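BtGH115A (Bacteroides thetaiotaomicron, PDB 5BY3) acts as a family GH115 glycoside hydrolase, a 4-O-methyl-alpha-glucuronidase specific for decorated arabinogalactans. Local coordinates at residues A95-V100 against R153-P158; T116-L121 against R205-T210; E584-S589 against N626-K631. All coordinates share one frame; numbering follows the deposited sequence.

Contact 1: A95-V100 against R153-P158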
loop_
_atom_site.group_PDB
_atom_site.type_symbol
_atom_site.label_atom_id
_atom_site.label_comp_id
_atom_site.label_asym_id
_atom_site.label_seq_id
_atom_site.Cartn_x
_atom_site.Cartn_y
_atom_site.Cartn_z
ATOM N N ALA A 95 10.777 -1.411 -21.038
ATOM C CA ALA A 95 10.589 -2.806 -21.430
ATOM C C ALA A 95 11.902 -3.511 -21.697
ATOM O O ALA A 95 12.903 -2.856 -21.960
ATOM C CB ALA A 95 9.655 -2.917 -22.632
ATOM N N PHE A 96 11.891 -4.841 -21.583
ATOM C CA PHE A 96 13.058 -5.652 -21.853
ATOM C C PHE A 96 12.696 -6.994 -22.444
ATOM O O PHE A 96 11.584 -7.524 -22.197
ATOM C CB PHE A 96 13.942 -5.824 -20.612
ATOM C CG PHE A 96 13.281 -6.594 -19.483
ATOM C CD1 PHE A 96 13.308 -7.974 -19.455
ATOM C CD2 PHE A 96 12.694 -5.921 -18.417
ATOM C CE1 PHE A 96 12.714 -8.678 -18.417
ATOM C CE2 PHE A 96 12.106 -6.615 -17.348
ATOM C CZ PHE A 96 12.107 -7.993 -17.360
HETATM N N MSE A 97 13.660 -7.504 -23.215
HETATM C CA MSE A 97 13.706 -8.841 -23.763
HETATM C C MSE A 97 14.905 -9.541 -23.174
HETATM O O MSE A 97 16.028 -8.991 -23.119
HETATM C CB MSE A 97 13.956 -8.736 -25.247
HETATM C CG MSE A 97 12.653 -8.824 -26.023
HETATM SE SE MSE A 97 13.151 -9.294 -27.863
HETATM C CE MSE A 97 11.435 -9.950 -28.593
ATOM N N LEU A 98 14.668 -10.758 -22.698
ATOM C CA LEU A 98 15.741 -11.660 -22.340
ATOM C C LEU A 98 15.732 -12.800 -23.326
ATOM O O LEU A 98 14.677 -13.381 -23.601
ATOM C CB LEU A 98 15.516 -12.244 -20.965
ATOM C CG LEU A 98 15.598 -11.416 -19.710
ATOM C CD1 LEU A 98 15.501 -12.435 -18.586
ATOM C CD2 LEU A 98 16.926 -10.703 -19.666
ATOM N N ALA A 99 16.907 -13.131 -23.855
ATOM C CA ALA A 99 17.029 -14.187 -24.862
ATOM C C ALA A 99 18.442 -14.760 -24.818
ATOM O O ALA A 99 19.378 -14.050 -24.445
ATOM C CB ALA A 99 16.725 -13.607 -26.247
ATOM N N VAL A 100 18.580 -16.021 -25.215
ATOM C CA VAL A 100 19.873 -16.685 -25.364
ATOM C C VAL A 100 20.249 -16.794 -26.856
ATOM O O VAL A 100 19.581 -17.518 -27.602
ATOM C CB VAL A 100 19.903 -18.096 -24.685
ATOM C CG1 VAL A 100 21.329 -18.677 -24.689
ATOM C CG2 VAL A 100 19.324 -18.071 -23.246
ATOM N N ARG A 153 13.084 -17.288 -23.490
ATOM C CA ARG A 153 12.829 -16.053 -24.265
ATOM C C ARG A 153 12.068 -14.828 -23.654
ATOM O O ARG A 153 11.998 -13.784 -24.318
ATOM C CB ARG A 153 12.286 -16.411 -25.688
ATOM C CG ARG A 153 12.427 -15.324 -26.765
ATOM C CD ARG A 153 12.745 -15.898 -28.135
ATOM N NE ARG A 153 14.164 -16.266 -28.251
ATOM C CZ ARG A 153 15.020 -15.807 -29.170
ATOM N NH1 ARG A 153 14.631 -14.947 -30.112
ATOM N NH2 ARG A 153 16.280 -16.227 -29.146
ATOM N N GLU A 154 11.513 -14.926 -22.446
ATOM C CA GLU A 154 10.902 -13.762 -21.722
ATOM C C GLU A 154 10.894 -12.325 -22.315
ATOM O O GLU A 154 11.926 -11.774 -22.704
ATOM C CB GLU A 154 11.486 -13.673 -20.298
ATOM C CG GLU A 154 10.539 -13.092 -19.240
ATOM C CD GLU A 154 9.352 -14.000 -18.860
ATOM O OE1 GLU A 154 9.325 -15.219 -19.187
ATOM O OE2 GLU A 154 8.430 -13.485 -18.198
ATOM N N LEU A 155 9.726 -11.702 -22.319
ATOM C CA LEU A 155 9.574 -10.256 -22.645
ATOM C C LEU A 155 8.722 -9.563 -21.566
ATOM O O LEU A 155 7.664 -10.082 -21.174
ATOM C CB LEU A 155 8.906 -10.105 -24.018
ATOM C CG LEU A 155 8.903 -8.770 -24.773
ATOM C CD1 LEU A 155 8.941 -9.054 -26.265
ATOM C CD2 LEU A 155 7.700 -7.886 -24.434
ATOM N N GLN A 156 9.148 -8.399 -21.079
ATOM C CA GLN A 156 8.332 -7.731 -20.038
ATOM C C GLN A 156 8.200 -6.224 -20.238
ATOM O O GLN A 156 9.056 -5.621 -20.874
ATOM C CB GLN A 156 8.865 -8.042 -18.623
ATOM C CG GLN A 156 8.354 -9.337 -17.992
ATOM C CD GLN A 156 9.035 -9.674 -16.671
ATOM O OE1 GLN A 156 9.612 -10.750 -16.521
ATOM N NE2 GLN A 156 8.979 -8.758 -15.716
ATOM N N SER A 157 7.139 -5.642 -19.663
ATOM C CA SER A 157 6.790 -4.217 -19.722
ATOM C C SER A 157 5.772 -3.922 -18.612
ATOM O O SER A 157 4.957 -4.792 -18.284
ATOM C CB SER A 157 6.149 -3.870 -21.078
ATOM O OG SER A 157 5.161 -4.828 -21.445
ATOM N N PRO A 158 5.778 -2.693 -18.061
ATOM C CA PRO A 158 4.872 -2.374 -16.947
ATOM C C PRO A 158 3.404 -2.101 -17.338
ATOM O O PRO A 158 3.130 -1.407 -18.346
ATOM C CB PRO A 158 5.516 -1.110 -16.328
ATOM C CG PRO A 158 6.188 -0.472 -17.479
ATOM C CD PRO A 158 6.741 -1.601 -18.301
#

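Contact 2: T116-L121 against R205-T210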
loop_
_atom_site.group_PDB
_atom_site.type_symbol
_atom_site.label_atom_id
_atom_site.label_comp_id
_atom_site.label_asym_id
_atom_site.label_seq_id
_atom_site.Cartn_x
_atom_site.Cartn_y
_atom_site.Cartn_z
ATOM N N THR A 116 16.374 -1.530 -19.659
ATOM C CA THR A 116 17.617 -2.260 -19.576
ATOM C C THR A 116 17.889 -2.646 -18.107
ATOM O O THR A 116 18.181 -3.805 -17.833
ATOM C CB THR A 116 18.753 -1.422 -20.185
ATOM O OG1 THR A 116 18.375 -1.061 -21.513
ATOM C CG2 THR A 116 20.083 -2.197 -20.225
ATOM N N ALA A 117 17.747 -1.680 -17.183
ATOM C CA ALA A 117 17.931 -1.914 -15.747
ATOM C C ALA A 117 17.059 -3.070 -15.246
ATOM O O ALA A 117 17.546 -3.963 -14.519
ATOM C CB ALA A 117 17.639 -0.650 -14.954
ATOM N N TYR A 118 15.783 -3.065 -15.662
ATOM C CA TYR A 118 14.808 -4.028 -15.159
ATOM C C TYR A 118 15.094 -5.428 -15.681
ATOM O O TYR A 118 14.896 -6.428 -14.942
ATOM C CB TYR A 118 13.391 -3.562 -15.468
ATOM C CG TYR A 118 13.011 -2.282 -14.771
ATOM C CD1 TYR A 118 13.461 -2.027 -13.466
ATOM C CD2 TYR A 118 12.178 -1.325 -15.387
ATOM C CE1 TYR A 118 13.114 -0.883 -12.791
ATOM C CE2 TYR A 118 11.824 -0.153 -14.701
ATOM C CZ TYR A 118 12.306 0.066 -13.404
ATOM O OH TYR A 118 12.008 1.205 -12.655
ATOM N N GLY A 119 15.584 -5.489 -16.935
ATOM C CA GLY A 119 16.101 -6.746 -17.550
ATOM C C GLY A 119 17.220 -7.439 -16.782
ATOM O O GLY A 119 17.173 -8.647 -16.555
ATOM N N ILE A 120 18.222 -6.643 -16.401
ATOM C CA ILE A 120 19.346 -7.046 -15.541
ATOM C C ILE A 120 18.896 -7.595 -14.182
ATOM O O ILE A 120 19.370 -8.651 -13.728
ATOM C CB ILE A 120 20.301 -5.851 -15.326
ATOM C CG1 ILE A 120 20.877 -5.409 -16.685
ATOM C CG2 ILE A 120 21.378 -6.214 -14.300
ATOM C CD1 ILE A 120 21.721 -4.152 -16.672
ATOM N N LEU A 121 17.983 -6.869 -13.549
ATOM C CA LEU A 121 17.410 -7.250 -12.267
ATOM C C LEU A 121 16.446 -8.418 -12.354
ATOM O O LEU A 121 16.116 -9.001 -11.354
ATOM C CB LEU A 121 16.780 -6.035 -11.592
ATOM C CG LEU A 121 17.867 -5.050 -11.089
ATOM C CD1 LEU A 121 17.280 -3.775 -10.536
ATOM C CD2 LEU A 121 18.795 -5.648 -10.045
ATOM N N ARG A 205 14.589 -3.322 -7.216
ATOM C CA ARG A 205 14.272 -4.750 -7.123
ATOM C C ARG A 205 12.766 -4.998 -7.178
ATOM O O ARG A 205 12.343 -6.096 -7.550
ATOM C CB ARG A 205 14.825 -5.332 -5.834
ATOM C CG ARG A 205 16.312 -5.502 -5.795
ATOM C CD ARG A 205 16.639 -6.300 -4.521
ATOM N NE ARG A 205 18.067 -6.425 -4.197
ATOM C CZ ARG A 205 18.955 -7.095 -4.930
ATOM N NH1 ARG A 205 18.594 -7.675 -6.079
ATOM N NH2 ARG A 205 20.228 -7.158 -4.538
ATOM N N LEU A 206 11.973 -4.001 -6.760
ATOM C CA LEU A 206 10.525 -4.060 -6.864
ATOM C C LEU A 206 9.965 -3.563 -8.219
ATOM O O LEU A 206 8.740 -3.594 -8.450
ATOM C CB LEU A 206 9.882 -3.305 -5.692
ATOM C CG LEU A 206 9.989 -3.881 -4.283
ATOM C CD1 LEU A 206 9.576 -2.834 -3.261
ATOM C CD2 LEU A 206 9.168 -5.150 -4.141
ATOM N N ARG A 207 10.879 -3.134 -9.097
ATOM C CA ARG A 207 10.607 -2.492 -10.419
ATOM C C ARG A 207 9.817 -1.197 -10.323
ATOM O O ARG A 207 9.057 -0.873 -11.213
ATOM C CB ARG A 207 9.923 -3.425 -11.448
ATOM C CG ARG A 207 10.519 -4.811 -11.650
ATOM C CD ARG A 207 9.650 -5.815 -10.906
ATOM N NE ARG A 207 9.739 -7.131 -11.521
ATOM C CZ ARG A 207 8.871 -8.120 -11.372
ATOM N NH1 ARG A 207 7.771 -8.012 -10.612
ATOM N NH2 ARG A 207 9.122 -9.233 -12.026
ATOM N N ALA A 208 9.957 -0.494 -9.213
ATOM C CA ALA A 208 9.306 0.776 -8.989
ATOM C C ALA A 208 10.265 1.815 -9.548
ATOM O O ALA A 208 11.492 1.560 -9.656
ATOM C CB ALA A 208 9.070 0.987 -7.495
ATOM N N ASN A 209 9.727 2.972 -9.940
ATOM C CA ASN A 209 10.576 4.002 -10.555
ATOM C C ASN A 209 10.514 5.365 -9.899
ATOM O O ASN A 209 11.313 6.243 -10.254
ATOM C CB ASN A 209 10.347 4.106 -12.074
ATOM C CG ASN A 209 8.903 4.359 -12.439
ATOM O OD1 ASN A 209 8.077 4.735 -11.592
ATOM N ND2 ASN A 209 8.578 4.141 -13.724
ATOM N N THR A 210 9.603 5.514 -8.932
ATOM C CA THR A 210 9.225 6.809 -8.361
ATOM C C THR A 210 9.367 6.822 -6.817
ATOM O O THR A 210 9.206 5.802 -6.180
ATOM C CB THR A 210 7.779 7.140 -8.798
ATOM O OG1 THR A 210 7.682 7.074 -10.233
ATOM C CG2 THR A 210 7.332 8.482 -8.311
#

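Contact 3: E584-S589 against N626-K631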
loop_
_atom_site.group_PDB
_atom_site.type_symbol
_atom_site.label_atom_id
_atom_site.label_comp_id
_atom_site.label_asym_id
_atom_site.label_seq_id
_atom_site.Cartn_x
_atom_site.Cartn_y
_atom_site.Cartn_z
ATOM N N GLU A 584 -12.106 -11.452 34.698
ATOM C CA GLU A 584 -10.699 -11.709 34.441
ATOM C C GLU A 584 -9.807 -10.889 35.316
ATOM O O GLU A 584 -10.209 -9.820 35.783
ATOM C CB GLU A 584 -10.323 -11.332 33.017
ATOM C CG GLU A 584 -10.256 -12.523 32.075
ATOM C CD GLU A 584 -9.094 -13.461 32.374
ATOM O OE1 GLU A 584 -8.244 -13.129 33.252
ATOM O OE2 GLU A 584 -9.053 -14.538 31.726
ATOM N N ASP A 585 -8.570 -11.354 35.478
ATOM C CA ASP A 585 -7.578 -10.643 36.256
ATOM C C ASP A 585 -6.775 -9.675 35.412
ATOM O O ASP A 585 -6.236 -10.028 34.371
ATOM C CB ASP A 585 -6.640 -11.603 36.992
ATOM C CG ASP A 585 -6.209 -11.055 38.346
ATOM O OD1 ASP A 585 -5.300 -10.177 38.395
ATOM O OD2 ASP A 585 -6.813 -11.500 39.356
ATOM N N TRP A 586 -6.684 -8.453 35.918
ATOM C CA TRP A 586 -5.966 -7.352 35.295
ATOM C C TRP A 586 -4.501 -7.609 34.967
ATOM O O TRP A 586 -3.937 -6.970 34.059
ATOM C CB TRP A 586 -6.059 -6.139 36.195
ATOM C CG TRP A 586 -7.355 -5.421 36.091
ATOM C CD1 TRP A 586 -8.386 -5.446 36.988
ATOM C CD2 TRP A 586 -7.761 -4.550 35.018
ATOM N NE1 TRP A 586 -9.409 -4.636 36.543
ATOM C CE2 TRP A 586 -9.053 -4.065 35.345
ATOM C CE3 TRP A 586 -7.156 -4.133 33.811
ATOM C CZ2 TRP A 586 -9.768 -3.185 34.500
ATOM C CZ3 TRP A 586 -7.853 -3.222 32.982
ATOM C CH2 TRP A 586 -9.148 -2.774 33.326
ATOM N N GLU A 587 -3.899 -8.531 35.717
ATOM C CA GLU A 587 -2.509 -8.892 35.537
ATOM C C GLU A 587 -2.246 -9.530 34.172
ATOM O O GLU A 587 -1.160 -9.386 33.623
ATOM C CB GLU A 587 -2.022 -9.772 36.689
ATOM C CG GLU A 587 -1.431 -8.974 37.857
ATOM C CD GLU A 587 0.005 -8.458 37.622
ATOM O OE1 GLU A 587 0.437 -7.540 38.361
ATOM O OE2 GLU A 587 0.718 -8.952 36.713
ATOM N N LYS A 588 -3.248 -10.202 33.618
ATOM C CA LYS A 588 -3.118 -10.793 32.286
ATOM C C LYS A 588 -2.948 -9.705 31.206
ATOM O O LYS A 588 -2.206 -9.899 30.220
ATOM C CB LYS A 588 -4.320 -11.668 31.964
ATOM C CG LYS A 588 -4.407 -12.937 32.782
ATOM C CD LYS A 588 -5.158 -13.987 32.004
ATOM C CE LYS A 588 -4.542 -15.370 32.216
ATOM N NZ LYS A 588 -5.439 -16.453 31.712
ATOM N N SER A 589 -3.594 -8.554 31.430
ATOM C CA SER A 589 -3.507 -7.413 30.512
ATOM C C SER A 589 -2.122 -6.819 30.517
ATOM O O SER A 589 -1.544 -6.554 29.450
ATOM C CB SER A 589 -4.534 -6.350 30.860
ATOM O OG SER A 589 -4.382 -5.242 30.005
ATOM N N ASN A 626 -0.641 2.197 25.539
ATOM C CA ASN A 626 -0.191 2.177 26.935
ATOM C C ASN A 626 -0.639 0.908 27.672
ATOM O O ASN A 626 -1.493 0.179 27.169
ATOM C CB ASN A 626 -0.774 3.388 27.674
ATOM C CG ASN A 626 -0.191 4.706 27.213
ATOM O OD1 ASN A 626 -0.878 5.727 27.252
ATOM N ND2 ASN A 626 1.078 4.699 26.786
ATOM N N ARG A 627 -0.122 0.661 28.889
ATOM C CA ARG A 627 -0.820 -0.311 29.760
ATOM C C ARG A 627 -2.179 0.290 29.983
ATOM O O ARG A 627 -2.326 1.514 30.000
ATOM C CB ARG A 627 -0.179 -0.518 31.107
ATOM C CG ARG A 627 1.049 -1.368 31.120
ATOM C CD ARG A 627 1.769 -1.229 32.471
ATOM N NE ARG A 627 3.021 -1.984 32.419
ATOM C CZ ARG A 627 4.224 -1.472 32.142
ATOM N NH1 ARG A 627 4.405 -0.163 31.892
ATOM N NH2 ARG A 627 5.265 -2.298 32.094
ATOM N N VAL A 628 -3.166 -0.573 30.164
ATOM C CA VAL A 628 -4.535 -0.122 30.313
ATOM C C VAL A 628 -4.829 0.388 31.740
ATOM O O VAL A 628 -4.546 -0.298 32.744
ATOM C CB VAL A 628 -5.524 -1.229 29.887
ATOM C CG1 VAL A 628 -6.951 -0.783 30.104
ATOM C CG2 VAL A 628 -5.332 -1.563 28.425
ATOM N N GLU A 629 -5.418 1.578 31.810
ATOM C CA GLU A 629 -5.992 2.130 33.053
ATOM C C GLU A 629 -7.040 1.179 33.674
ATOM O O GLU A 629 -8.069 0.867 33.070
ATOM C CB GLU A 629 -6.592 3.517 32.773
ATOM C CG GLU A 629 -6.843 4.406 33.990
ATOM C CD GLU A 629 -7.684 5.650 33.672
ATOM O OE1 GLU A 629 -8.375 5.687 32.612
ATOM O OE2 GLU A 629 -7.664 6.597 34.500
ATOM N N ARG A 630 -6.753 0.724 34.886
ATOM C CA ARG A 630 -7.662 -0.120 35.661
ATOM C C ARG A 630 -8.839 0.676 36.267
ATOM O O ARG A 630 -8.645 1.700 36.941
ATOM C CB ARG A 630 -6.879 -0.828 36.759
ATOM C CG ARG A 630 -5.683 -1.636 36.256
ATOM C CD ARG A 630 -5.255 -2.635 37.307
ATOM N NE ARG A 630 -4.030 -3.329 36.943
ATOM C CZ ARG A 630 -3.494 -4.323 37.651
ATOM N NH1 ARG A 630 -4.075 -4.769 38.779
ATOM N NH2 ARG A 630 -2.372 -4.884 37.218
ATOM N N LYS A 631 -10.050 0.203 36.007
ATOM C CA LYS A 631 -11.287 0.852 36.433
ATOM C C LYS A 631 -12.384 -0.169 36.244
ATOM O O LYS A 631 -12.244 -1.054 35.417
ATOM C CB LYS A 631 -11.514 2.197 35.678
ATOM C CG LYS A 631 -12.771 2.399 34.841
ATOM C CD LYS A 631 -12.433 2.453 33.352
ATOM C CE LYS A 631 -13.542 3.097 32.531
ATOM N NZ LYS A 631 -12.959 3.812 31.355
#

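Contact 1: A95-V100 against R153-P158
Phe-96 and Gln-156 form an antiparallel hydrogen-bonded pair, with Phe-96 N giving to Gln-156 O at 3.0 Å and Gln-156 N to Phe-96 O at 2.8 Å, the latter bond nearly straight at 169°. A third bond, from Leu-98 N to Glu-154 O (2.9 Å), carries the pairing past the short strand 155-156, an outermost strand of the six-stranded mixed sheet. On one face of that sheet the Phe-96 ring lies alongside the Gln-156 chain. Its CG sits between backbone N and carbonyl carbon (chi1 65°), and this rotation swings the ring face over Gln-156 CB, a CH-pi contact with CB 3.9 Å from the ring centroid. Tyr-118 and Glu-122 of helix 113-126 also touch the ring. The other face carries the non-hydrogen-bonded pair of selenomethionine Met-97 and Leu-155, where methyl CE meets Leu-155 CD1 at 3.5 Å. Near the end of the pairing the bent Arg-153 chain returns to lay a face of its guanidinium over Ala-99 CB, which is 3.9 Å from NH2. Since every cross-strand hydrogen bond joins backbone atoms, the main chain can fix the register, while the side chains add mainly carbon contacts on the two faces.

Contact 2: T116-L121 against R205-T210
Tyr-118 reaches from helix 113-126 to Arg-207 and Ala-208, at the Schellman motif that ends helix 193-205 just before strand 210-212 of the TIM barrel. The tight part of the contact is at the tyrosine. Its CE1 lies 3.8 Å from Arg-207 CA, and Arg-207 CB sits over one ring face, displaced toward the rim. With CG beside its own backbone N (chi1 -64°), the ring extends across to the loop, where OH gives a hydrogen bond to Ala-208 O at 3.1 Å. The hydroxyl comes from above that carbonyl, 67° out of its plane, and so does not lie on a lone pair. Asn-209 CB closes on the same OH at 3.4 Å. The Leu-121 end is looser: CD1 comes only to 4.3 Å from Arg-205 N, and the Arg-205 side chain starts out away from the helix, its guanidinium held by salt bridges to Asp-50 and Glu-133. Arg-207 marks the more solvent-accessible side; it is partly exposed, and its chain leads off to a cation-pi contact with Trp-452. Beyond the turn, the Asn-209 amide bonds to Arg-163 N and Glu-161 O, and Asn-209 OD1 also accepts from Thr-210 OG1 at 2.7 Å.

Contact 3: E584-S589 against N626-K631
Arg-630 NH2 is drawn to two acidic side chains of helix 587-603: it is salt-bridged to Asp-590 OD2, while Glu-587 OE1 stays 4.0 Å from NH2, beyond a salt bridge. The Glu-587 carboxylate stands almost perpendicular to the guanidinium and near its edge, offering at most a longer-range attraction, probably weaker than the Asp-590 bridge. The main packing partner is Trp-586, along which the arginine slides in the opposite direction. Extended from CG to NE, the Arg-630 chain runs over one indole face, with CG 3.8 Å from Trp-586 CD2. The aliphatic CG and CD cover the ring itself; the guanidinium, nearly parallel to the indole (10°), lies with one face over Trp-586 CB, which is 3.5 Å from CZ. At the far end Arg-630 CA stands over the six-membered ring, 3.9 Å from its centroid and 15° off the normal, a CH-pi contact. The ring edge meets Lys-631 O at 3.4 Å from CZ2 and Val-628 CG1 at 3.9 Å from CZ3. Asp-585 OD1 accepts a weak capping bond from Glu-587 N, and Ser-589 OG bonds to Lys-572 O. The arrangement is that of a helical hairpin, 552-580 joined to 587-603, with an extended segment crossing its capped helix start.

Contacts 1 and 2 form one neighbourhood: their centres are 12 Å apart, Phe-96 CD2 approaches Gly-119 N to 3.3 Å, and Leu-98 CD2 approaches Gly-119 O to 3.7 Å. Their segments alternate along the chain. Contact 1 pairs an edge strand within the N-terminal mixed sheet, shortly before barrel strand 162-166, whereas contact 2 sets helix 113-126 against the loop between helix 193-205 and barrel strand 210-212. Trp-452 of helix 441-452 is shared, touching Phe-96 and meeting Tyr-118 edge-to-face. Contact 3 is remote, on the opposite side of the chain's centre; its nearest atoms are about 42 Å from contact 1 and about 31 Å from contact 2. The nickel-site residues Leu-404 and Asp-436 belong to none of the three.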